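Local atomic coordinates of uncharacterized protein (Bacteroides eggerthii DSM 20697, PDB entry 4ECO), a protein that is of unknown function but is built largely of leucine-rich repeats, a scaffold that often serves protein binding. Residues V150-R155 / S178-L183; T366-N371 / Y391-F396; T470-N475 / D505-T510. All coordinates share one frame; numbering follows the deposited sequence.

Contact 1: V150-R155 / S178-L183; sequences VDYDPR and SSRITL
The carbonyl oxygen of D151 rests against the aliphatic arm of R180, where R180 CB and R180 CD both lie 3.4 Å from D151 O, with CG between them. One residue earlier, V150 O comes within 3.4 Å of R180 CD, so two successive carbonyls line the methylene chain; these are carbon contacts, and no hydrogen bond passes between the segments. R180 leaves its backbone extended and then bends at chi3 (62°), a turn that carries the guanidinium group to the ring of Y152. There R180 NE lies 3.7 Å from Y152 CB, and R180 NH2 stands 4.0 Å above the plane of the Y152 ring, displaced toward the rim. The result is an off-centre cation-pi contact: R180 CZ is 4.8 Å from the ring centroid of Y152 and 28° off the ring normal. Because the two planes stand 77° apart, the guanidinium group meets the ring with its edge and does not stack flat on it. S178 OG approaches Y152 CE1 obliquely. Y152 has two deposited conformers, and this account holds for one of them.

Both segments belong to a long excursion that leaves the leucine-rich repeat solenoid after strand 109-111 and returns at strand 210-214, two strands that pair directly in parallel. Segment 150-155 follows helix 144-149, and segment 178-183 comes after helix 160-168. P154 touches A406 and D408 of repeat strand 404-408, which brings the excursion against the strand-lined side of the solenoid. Beside P154, R155 grips D153 side-on, using NE and NH2, with R155 NH2 3.0 Å from D153 OD2. The backbone N of R155 adds an Asx turn by donating to D153 OD1 from above the carboxylate plane. R155 NH1 is bonded to K173 O, while D151 OD1 accepts from Q146 NE2.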
loop_
_atom_site.group_PDB
_atom_site.type_symbol
_atom_site.label_atom_id
_atom_site.label_comp_id
_atom_site.label_asym_id
_atom_site.label_seq_id
_atom_site.Cartn_x
_atom_site.Cartn_y
_atom_site.Cartn_z
ATOM N N VAL A 150 -0.847 3.139 -0.196
ATOM C CA VAL A 150 -0.966 1.782 0.352
ATOM C C VAL A 150 -0.073 0.751 -0.394
ATOM O O VAL A 150 0.627 -0.043 0.264
ATOM C CB VAL A 150 -2.459 1.319 0.355
ATOM C CG1 VAL A 150 -2.638 0.026 1.123
ATOM C CG2 VAL A 150 -3.385 2.393 0.916
ATOM N N ASP A 151 -0.139 0.723 -1.730
ATOM C CA ASP A 151 0.630 -0.235 -2.535
ATOM C C ASP A 151 2.113 -0.112 -2.308
ATOM O O ASP A 151 2.645 1.004 -2.239
ATOM C CB ASP A 151 0.354 -0.063 -4.029
ATOM C CG ASP A 151 -0.939 -0.675 -4.496
ATOM O OD1 ASP A 151 -1.485 -1.558 -3.766
ATOM O OD2 ASP A 151 -1.392 -0.310 -5.605
ATOM N N TYR A 152 2.755 -1.288 -2.167
ATOM C CA TYR A 152 4.187 -1.466 -1.905
ATOM C C TYR A 152 4.628 -2.881 -2.349
ATOM O O TYR A 152 3.842 -3.834 -2.197
ATOM C CB TYR A 152 4.424 -1.245 -0.395
ATOM C CG TYR A 152 5.852 -1.233 0.109
ATOM C CD1 TYR A 152 6.676 -0.128 -0.098
ATOM C CD2 TYR A 152 6.312 -2.229 0.964
ATOM C CE1 TYR A 152 7.965 -0.076 0.435
ATOM C CE2 TYR A 152 7.595 -2.182 1.507
ATOM C CZ TYR A 152 8.412 -1.100 1.250
ATOM O OH TYR A 152 9.665 -1.072 1.798
ATOM N N ASP A 153 5.870 -3.029 -2.872
ATOM C CA ASP A 153 6.387 -4.339 -3.238
ATOM C C ASP A 153 7.203 -4.905 -2.045
ATOM O O ASP A 153 8.283 -4.382 -1.749
ATOM C CB ASP A 153 7.219 -4.289 -4.528
ATOM C CG ASP A 153 7.647 -5.632 -5.105
ATOM O OD1 ASP A 153 7.236 -6.698 -4.544
ATOM O OD2 ASP A 153 8.376 -5.628 -6.129
ATOM N N PRO A 154 6.708 -5.977 -1.360
ATOM C CA PRO A 154 7.460 -6.530 -0.220
ATOM C C PRO A 154 8.849 -7.056 -0.627
ATOM O O PRO A 154 9.690 -7.217 0.257
ATOM C CB PRO A 154 6.551 -7.652 0.291
ATOM C CG PRO A 154 5.169 -7.280 -0.199
ATOM C CD PRO A 154 5.419 -6.684 -1.544
ATOM N N ARG A 155 9.123 -7.261 -1.957
ATOM C CA ARG A 155 10.440 -7.729 -2.422
ATOM C C ARG A 155 11.513 -6.614 -2.258
ATOM O O ARG A 155 12.698 -6.894 -2.296
ATOM C CB ARG A 155 10.384 -8.231 -3.865
ATOM C CG ARG A 155 9.379 -9.348 -4.057
ATOM C CD ARG A 155 9.269 -9.781 -5.496
ATOM N NE ARG A 155 9.023 -8.626 -6.348
ATOM C CZ ARG A 155 9.222 -8.601 -7.659
ATOM N NH1 ARG A 155 9.681 -9.676 -8.289
ATOM N NH2 ARG A 155 8.998 -7.487 -8.347
ATOM N N SER A 178 10.599 2.387 -4.769
ATOM C CA SER A 178 9.454 2.733 -3.939
ATOM C C SER A 178 8.877 4.068 -4.350
ATOM O O SER A 178 9.621 5.031 -4.595
ATOM C CB SER A 178 9.864 2.762 -2.472
ATOM O OG SER A 178 10.480 1.543 -2.080
ATOM N N SER A 179 7.552 4.109 -4.455
ATOM C CA SER A 179 6.792 5.301 -4.839
ATOM C C SER A 179 5.745 5.685 -3.773
ATOM O O SER A 179 5.189 6.787 -3.841
ATOM C CB SER A 179 6.102 5.059 -6.179
ATOM O OG SER A 179 5.472 3.786 -6.201
ATOM N N ARG A 180 5.475 4.779 -2.800
ATOM C CA ARG A 180 4.453 4.964 -1.773
ATOM C C ARG A 180 4.815 6.124 -0.861
ATOM O O ARG A 180 5.946 6.204 -0.372
ATOM C CB ARG A 180 4.220 3.675 -0.954
ATOM C CG ARG A 180 3.172 3.793 0.153
ATOM C CD ARG A 180 2.821 2.483 0.838
ATOM N NE ARG A 180 3.959 1.878 1.522
ATOM C CZ ARG A 180 4.385 2.206 2.734
ATOM N NH1 ARG A 180 3.774 3.166 3.428
ATOM N NH2 ARG A 180 5.440 1.595 3.257
ATOM N N ILE A 181 3.830 7.033 -0.660
ATOM C CA ILE A 181 3.933 8.196 0.208
ATOM C C ILE A 181 3.500 7.812 1.609
ATOM O O ILE A 181 2.498 7.115 1.791
ATOM C CB ILE A 181 3.088 9.398 -0.333
ATOM C CG1 ILE A 181 3.396 9.756 -1.796
ATOM C CG2 ILE A 181 3.101 10.627 0.583
ATOM C CD1 ILE A 181 4.859 10.058 -2.149
ATOM N N THR A 182 4.266 8.292 2.600
ATOM C CA THR A 182 3.935 8.163 4.003
ATOM C C THR A 182 3.703 9.561 4.507
ATOM O O THR A 182 4.564 10.433 4.331
ATOM C CB THR A 182 5.001 7.399 4.806
ATOM O OG1 THR A 182 5.234 6.116 4.211
ATOM C CG2 THR A 182 4.609 7.249 6.298
ATOM N N LEU A 183 2.531 9.799 5.103
ATOM C CA LEU A 183 2.246 11.118 5.639
ATOM C C LEU A 183 3.109 11.438 6.836
ATOM O O LEU A 183 3.299 10.598 7.728
ATOM C CB LEU A 183 0.781 11.273 6.055
ATOM C CG LEU A 183 -0.271 11.406 5.003
ATOM C CD1 LEU A 183 -1.529 11.877 5.639
ATOM C CD2 LEU A 183 0.118 12.403 3.932
#

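Contact 2: T366-N371 / Y391-F396; sequences TEIPAN and YIPNIF
The backbones of 366-371 and 391-396 run in the same general direction, with CA of I368 5.9 Å from CA of P393 and CA of A370 5.9 Å from CA of I395, yet no hydrogen bond links them. Side chains fill the gap instead. I368 lays its branch point against the ring of P393, with I368 CB 3.8 Å from P393 CB. With chi1 at -62°, CG2 of I368 lies anti to the backbone N, from where it reaches both P393 and I395; I368 CG2 is 4.0 Å from I395 CD1. The other branch, through CG1, leads away from 391-396.

In this leucine-rich repeat solenoid the contact joins the stretches of chain that follow strands 354-359 and 381-383, which pair in parallel. Segment 366-371 falls within a recognised repeat, and each segment carries an Ile-Pro pair, I368-P369 in the first and I392-P393 in the second. The spatial match is displaced by one residue from the sequence match, since I368 faces P393 and I392 lies farther off.

I395 makes the second half of the contact. Its CG1 takes the position between the backbone N and the carbonyl carbon (chi1 63°), and the I395 CG2 methyl is turned toward two carbonyls, 3.2 Å from P369 O and 3.3 Å from A370 O. These are carbon-to-oxygen contacts alone. N394 sits at the centre of an inverse gamma turn, closed by a weak bond from I395 N to P393 O of 2.9 Å. N394 OD1 accepts from K431 N, and N394 ND2 donates to D426 OD2. Within 391-396, I395 CG1 lies over one face of the F396 ring, toward the rim; that ring also meets the ring of F375 and touches M404 and I407 of strand 404-408.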
loop_
_atom_site.group_PDB
_atom_site.type_symbol
_atom_site.label_atom_id
_atom_site.label_comp_id
_atom_site.label_asym_id
_atom_site.label_seq_id
_atom_site.Cartn_x
_atom_site.Cartn_y
_atom_site.Cartn_z
ATOM N N THR A 366 -1.735 -9.255 17.264
ATOM C CA THR A 366 -1.010 -10.430 17.756
ATOM C C THR A 366 -1.477 -11.713 17.092
ATOM O O THR A 366 -0.720 -12.699 17.077
ATOM C CB THR A 366 -1.143 -10.579 19.271
ATOM O OG1 THR A 366 -2.527 -10.684 19.637
ATOM C CG2 THR A 366 -0.438 -9.478 20.028
ATOM N N GLU A 367 -2.717 -11.717 16.554
ATOM C CA GLU A 367 -3.260 -12.921 15.935
ATOM C C GLU A 367 -4.245 -12.606 14.831
ATOM O O GLU A 367 -5.095 -11.736 14.999
ATOM C CB GLU A 367 -3.965 -13.748 17.021
ATOM C CG GLU A 367 -4.192 -15.222 16.714
ATOM C CD GLU A 367 -4.672 -16.042 17.900
ATOM O OE1 GLU A 367 -4.370 -15.664 19.056
ATOM O OE2 GLU A 367 -5.361 -17.062 17.670
ATOM N N ILE A 368 -4.149 -13.350 13.716
ATOM C CA ILE A 368 -5.088 -13.319 12.592
ATOM C C ILE A 368 -5.902 -14.617 12.696
ATOM O O ILE A 368 -5.317 -15.713 12.701
ATOM C CB ILE A 368 -4.387 -13.128 11.234
ATOM C CG1 ILE A 368 -3.625 -11.768 11.155
ATOM C CG2 ILE A 368 -5.348 -13.356 10.062
ATOM C CD1 ILE A 368 -4.468 -10.447 11.181
ATOM N N PRO A 369 -7.241 -14.512 12.874
ATOM C CA PRO A 369 -8.067 -15.722 13.089
ATOM C C PRO A 369 -8.135 -16.620 11.878
ATOM O O PRO A 369 -7.874 -16.170 10.760
ATOM C CB PRO A 369 -9.456 -15.160 13.406
ATOM C CG PRO A 369 -9.468 -13.833 12.765
ATOM C CD PRO A 369 -8.070 -13.293 12.927
ATOM N N ALA A 370 -8.512 -17.883 12.121
ATOM C CA ALA A 370 -8.611 -18.951 11.118
ATOM C C ALA A 370 -9.540 -18.576 9.959
ATOM O O ALA A 370 -9.239 -18.905 8.801
ATOM C CB ALA A 370 -9.105 -20.227 11.778
ATOM N N ASN A 371 -10.621 -17.852 10.267
ATOM C CA ASN A 371 -11.589 -17.487 9.253
ATOM C C ASN A 371 -11.580 -16.001 8.951
ATOM O O ASN A 371 -12.625 -15.432 8.587
ATOM C CB ASN A 371 -12.986 -17.910 9.727
ATOM C CG ASN A 371 -13.778 -18.565 8.628
ATOM O OD1 ASN A 371 -13.219 -19.273 7.775
ATOM N ND2 ASN A 371 -15.110 -18.393 8.648
ATOM N N TYR A 391 2.642 -16.037 14.912
ATOM C CA TYR A 391 2.672 -17.122 13.928
ATOM C C TYR A 391 2.211 -16.675 12.552
ATOM O O TYR A 391 1.520 -15.652 12.442
ATOM C CB TYR A 391 1.737 -18.274 14.401
ATOM C CG TYR A 391 1.883 -18.717 15.843
ATOM C CD1 TYR A 391 2.980 -19.474 16.258
ATOM C CD2 TYR A 391 0.889 -18.453 16.774
ATOM C CE1 TYR A 391 3.090 -19.935 17.577
ATOM C CE2 TYR A 391 0.992 -18.893 18.098
ATOM C CZ TYR A 391 2.091 -19.639 18.496
ATOM O OH TYR A 391 2.169 -20.070 19.804
ATOM N N ILE A 392 2.535 -17.472 11.502
ATOM C CA ILE A 392 2.048 -17.217 10.142
ATOM C C ILE A 392 0.603 -17.748 10.100
ATOM O O ILE A 392 0.382 -18.920 10.443
ATOM C CB ILE A 392 2.964 -17.832 9.053
ATOM C CG1 ILE A 392 4.394 -17.236 9.116
ATOM C CG2 ILE A 392 2.330 -17.667 7.654
ATOM C CD1 ILE A 392 5.504 -18.102 8.416
ATOM N N PRO A 393 -0.397 -16.903 9.757
ATOM C CA PRO A 393 -1.804 -17.357 9.828
ATOM C C PRO A 393 -2.196 -18.356 8.733
ATOM O O PRO A 393 -1.986 -18.108 7.543
ATOM C CB PRO A 393 -2.611 -16.053 9.689
ATOM C CG PRO A 393 -1.701 -15.122 8.951
ATOM C CD PRO A 393 -0.309 -15.472 9.393
ATOM N N ASN A 394 -2.796 -19.484 9.146
ATOM C CA ASN A 394 -3.234 -20.534 8.225
ATOM C C ASN A 394 -4.584 -20.146 7.558
ATOM O O ASN A 394 -5.613 -20.773 7.824
ATOM C CB ASN A 394 -3.341 -21.879 8.959
ATOM C CG ASN A 394 -3.385 -23.071 8.044
ATOM O OD1 ASN A 394 -3.076 -22.989 6.844
ATOM N ND2 ASN A 394 -3.727 -24.225 8.598
ATOM N N ILE A 395 -4.557 -19.123 6.684
ATOM C CA ILE A 395 -5.744 -18.602 5.995
ATOM C C ILE A 395 -5.559 -18.657 4.454
ATOM O O ILE A 395 -6.344 -18.059 3.690
ATOM C CB ILE A 395 -6.107 -17.148 6.475
ATOM C CG1 ILE A 395 -4.995 -16.111 6.161
ATOM C CG2 ILE A 395 -6.535 -17.120 7.969
ATOM C CD1 ILE A 395 -5.460 -14.663 6.280
ATOM N N PHE A 396 -4.546 -19.411 4.011
ATOM C CA PHE A 396 -4.210 -19.533 2.594
ATOM C C PHE A 396 -4.194 -20.988 2.184
ATOM O O PHE A 396 -4.412 -21.863 3.033
ATOM C CB PHE A 396 -2.841 -18.877 2.299
ATOM C CG PHE A 396 -2.624 -17.558 2.993
ATOM C CD1 PHE A 396 -3.194 -16.386 2.495
ATOM C CD2 PHE A 396 -1.858 -17.487 4.151
ATOM C CE1 PHE A 396 -3.003 -15.160 3.147
ATOM C CE2 PHE A 396 -1.664 -16.265 4.807
ATOM C CZ PHE A 396 -2.236 -15.105 4.300
#

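Contact 3: T470-N475 / D505-T510; sequences TEIPKN and DDFRAT
I472 meets the rim of the F507 ring, with I472 CB 4.0 Å from F507 CE1 and close to the ring plane. The CG2 methyl of I472 reaches the same rim, 4.1 Å from F507 CZ, and the two side chains cross at about a right angle. D506 has CG anti to its carbonyl carbon (chi1 -76°), which turns the carboxylate toward 473-475. There it comes up beside the carbonyls of P473 and K474, acceptors like itself, and the modelled approach to K474 O is too close to be trusted.

The hydrogen bonds of this carboxylate go just past 475, where D506 OD2 accepts from the backbone nitrogens of both S476 and L477. D506 therefore ties the loop of one turn to the next. Both segments are loops that follow neighbouring parallel strands of the leucine-rich repeat solenoid, 461-463 and 492-494. D506 sits in the 3-10 segment 505-507, whose turn is closed by R508 N donating to D505 O, 3.2 Å away. Farther out, the I472 side chain also touches F448 and L503, and its carbonyl oxygen accepts from S504 OG, while K474 NZ forms a salt bridge with E480.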
loop_
_atom_site.group_PDB
_atom_site.type_symbol
_atom_site.label_atom_id
_atom_site.label_comp_id
_atom_site.label_asym_id
_atom_site.label_seq_id
_atom_site.Cartn_x
_atom_site.Cartn_y
_atom_site.Cartn_z
ATOM N N THR A 470 20.457 -20.321 13.222
ATOM C CA THR A 470 21.839 -20.695 13.560
ATOM C C THR A 470 22.330 -21.750 12.573
ATOM O O THR A 470 23.542 -21.872 12.355
ATOM C CB THR A 470 21.954 -21.168 15.003
ATOM O OG1 THR A 470 20.895 -22.085 15.291
ATOM C CG2 THR A 470 21.907 -20.020 15.982
ATOM N N GLU A 471 21.385 -22.500 11.963
ATOM C CA GLU A 471 21.685 -23.485 10.928
ATOM C C GLU A 471 20.401 -23.952 10.218
ATOM O O GLU A 471 19.323 -23.977 10.827
ATOM C CB GLU A 471 22.483 -24.698 11.453
ATOM C CG GLU A 471 21.803 -25.531 12.521
ATOM C CD GLU A 471 22.677 -26.647 13.043
ATOM O OE1 GLU A 471 23.145 -27.478 12.226
ATOM O OE2 GLU A 471 22.875 -26.692 14.278
ATOM N N ILE A 472 20.538 -24.266 8.902
ATOM C CA ILE A 472 19.493 -24.814 8.034
ATOM C C ILE A 472 19.927 -26.275 7.830
ATOM O O ILE A 472 20.726 -26.569 6.924
ATOM C CB ILE A 472 19.230 -24.034 6.700
ATOM C CG1 ILE A 472 19.420 -22.488 6.786
ATOM C CG2 ILE A 472 17.909 -24.449 6.069
ATOM C CD1 ILE A 472 18.390 -21.674 7.465
ATOM N N PRO A 473 19.505 -27.183 8.747
ATOM C CA PRO A 473 19.985 -28.571 8.694
ATOM C C PRO A 473 19.440 -29.405 7.529
ATOM O O PRO A 473 18.601 -28.961 6.737
ATOM C CB PRO A 473 19.504 -29.148 10.019
ATOM C CG PRO A 473 18.303 -28.356 10.358
ATOM C CD PRO A 473 18.607 -26.976 9.902
ATOM N N LYS A 474 19.963 -30.642 7.467
ATOM C CA LYS A 474 19.773 -31.723 6.510
ATOM C C LYS A 474 18.406 -31.647 5.813
ATOM O O LYS A 474 18.405 -31.347 4.628
ATOM C CB LYS A 474 19.976 -33.106 7.194
ATOM C CG LYS A 474 19.942 -34.292 6.239
ATOM C CD LYS A 474 20.784 -35.499 6.683
ATOM C CE LYS A 474 20.039 -36.501 7.524
ATOM N NZ LYS A 474 20.601 -37.872 7.374
ATOM N N ASN A 475 17.275 -31.904 6.484
ATOM C CA ASN A 475 16.034 -31.894 5.722
ATOM C C ASN A 475 15.170 -30.684 6.080
ATOM O O ASN A 475 14.258 -30.770 6.911
ATOM C CB ASN A 475 15.293 -33.201 5.929
ATOM C CG ASN A 475 15.990 -34.367 5.291
ATOM O OD1 ASN A 475 16.200 -34.408 4.078
ATOM N ND2 ASN A 475 16.349 -35.342 6.100
ATOM N N ASP A 505 23.073 -30.049 2.243
ATOM C CA ASP A 505 23.121 -30.380 0.818
ATOM C C ASP A 505 21.793 -30.065 0.147
ATOM O O ASP A 505 21.639 -30.283 -1.060
ATOM C CB ASP A 505 23.519 -31.836 0.615
ATOM C CG ASP A 505 24.984 -32.072 0.888
ATOM O OD1 ASP A 505 25.634 -31.173 1.503
ATOM O OD2 ASP A 505 25.482 -33.159 0.520
ATOM N N ASP A 506 20.860 -29.483 0.930
ATOM C CA ASP A 506 19.581 -28.967 0.471
ATOM C C ASP A 506 19.789 -27.813 -0.484
ATOM O O ASP A 506 18.846 -27.426 -1.162
ATOM C CB ASP A 506 18.724 -28.470 1.664
ATOM C CG ASP A 506 18.044 -29.512 2.528
ATOM O OD1 ASP A 506 18.260 -30.730 2.285
ATOM O OD2 ASP A 506 17.291 -29.117 3.450
ATOM N N PHE A 507 20.980 -27.193 -0.482
ATOM C CA PHE A 507 21.239 -26.019 -1.311
ATOM C C PHE A 507 21.914 -26.394 -2.665
ATOM O O PHE A 507 21.972 -25.566 -3.576
ATOM C CB PHE A 507 22.069 -25.024 -0.515
ATOM C CG PHE A 507 21.248 -24.381 0.589
ATOM C CD1 PHE A 507 21.175 -24.959 1.855
ATOM C CD2 PHE A 507 20.538 -23.201 0.358
ATOM C CE1 PHE A 507 20.409 -24.371 2.861
ATOM C CE2 PHE A 507 19.784 -22.606 1.373
ATOM C CZ PHE A 507 19.715 -23.199 2.611
ATOM N N ARG A 508 22.319 -27.662 -2.823
ATOM C CA ARG A 508 22.902 -28.170 -4.059
ATOM C C ARG A 508 21.808 -28.251 -5.152
ATOM O O ARG A 508 20.615 -28.222 -4.838
ATOM C CB ARG A 508 23.572 -29.533 -3.805
ATOM C CG ARG A 508 24.666 -29.434 -2.736
ATOM C CD ARG A 508 25.396 -30.732 -2.456
ATOM N NE ARG A 508 26.051 -31.309 -3.634
ATOM C CZ ARG A 508 27.188 -30.861 -4.165
ATOM N NH1 ARG A 508 27.785 -29.779 -3.666
ATOM N NH2 ARG A 508 27.719 -31.467 -5.218
ATOM N N ALA A 509 22.216 -28.322 -6.429
ATOM C CA ALA A 509 21.324 -28.339 -7.595
ATOM C C ALA A 509 20.315 -29.527 -7.584
ATOM O O ALA A 509 19.346 -29.528 -8.360
ATOM C CB ALA A 509 22.158 -28.389 -8.849
ATOM N N THR A 510 20.530 -30.518 -6.691
ATOM C CA THR A 510 19.656 -31.683 -6.553
ATOM C C THR A 510 18.269 -31.299 -5.997
ATOM O O THR A 510 17.289 -32.007 -6.227
ATOM C CB THR A 510 20.304 -32.720 -5.638
ATOM O OG1 THR A 510 20.480 -32.173 -4.313
ATOM C CG2 THR A 510 21.593 -33.262 -6.199
#

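In the fold
The three contacts are well separated and do not touch, with centres 24 to 34 Å apart. Contacts 2 and 3 are partly buried and alike in kind, each joining loops of successive turns through an isoleucine that precedes a proline. They differ in what accompanies that isoleucine: the side chains of contact 2 are apolar, though a methyl also rests against two carbonyls, whereas contact 3 adds an aromatic edge and a carboxylate that accepts from backbone nitrogens just beyond 475. Contact 1 is a surface contact and holds no repeat loops together. It joins two parts of the inserted excursion, about 12 Å from contact 2 (nearest atoms), and brings an arginine edge-on over a tyrosine ring, with carbonyls along its methylenes.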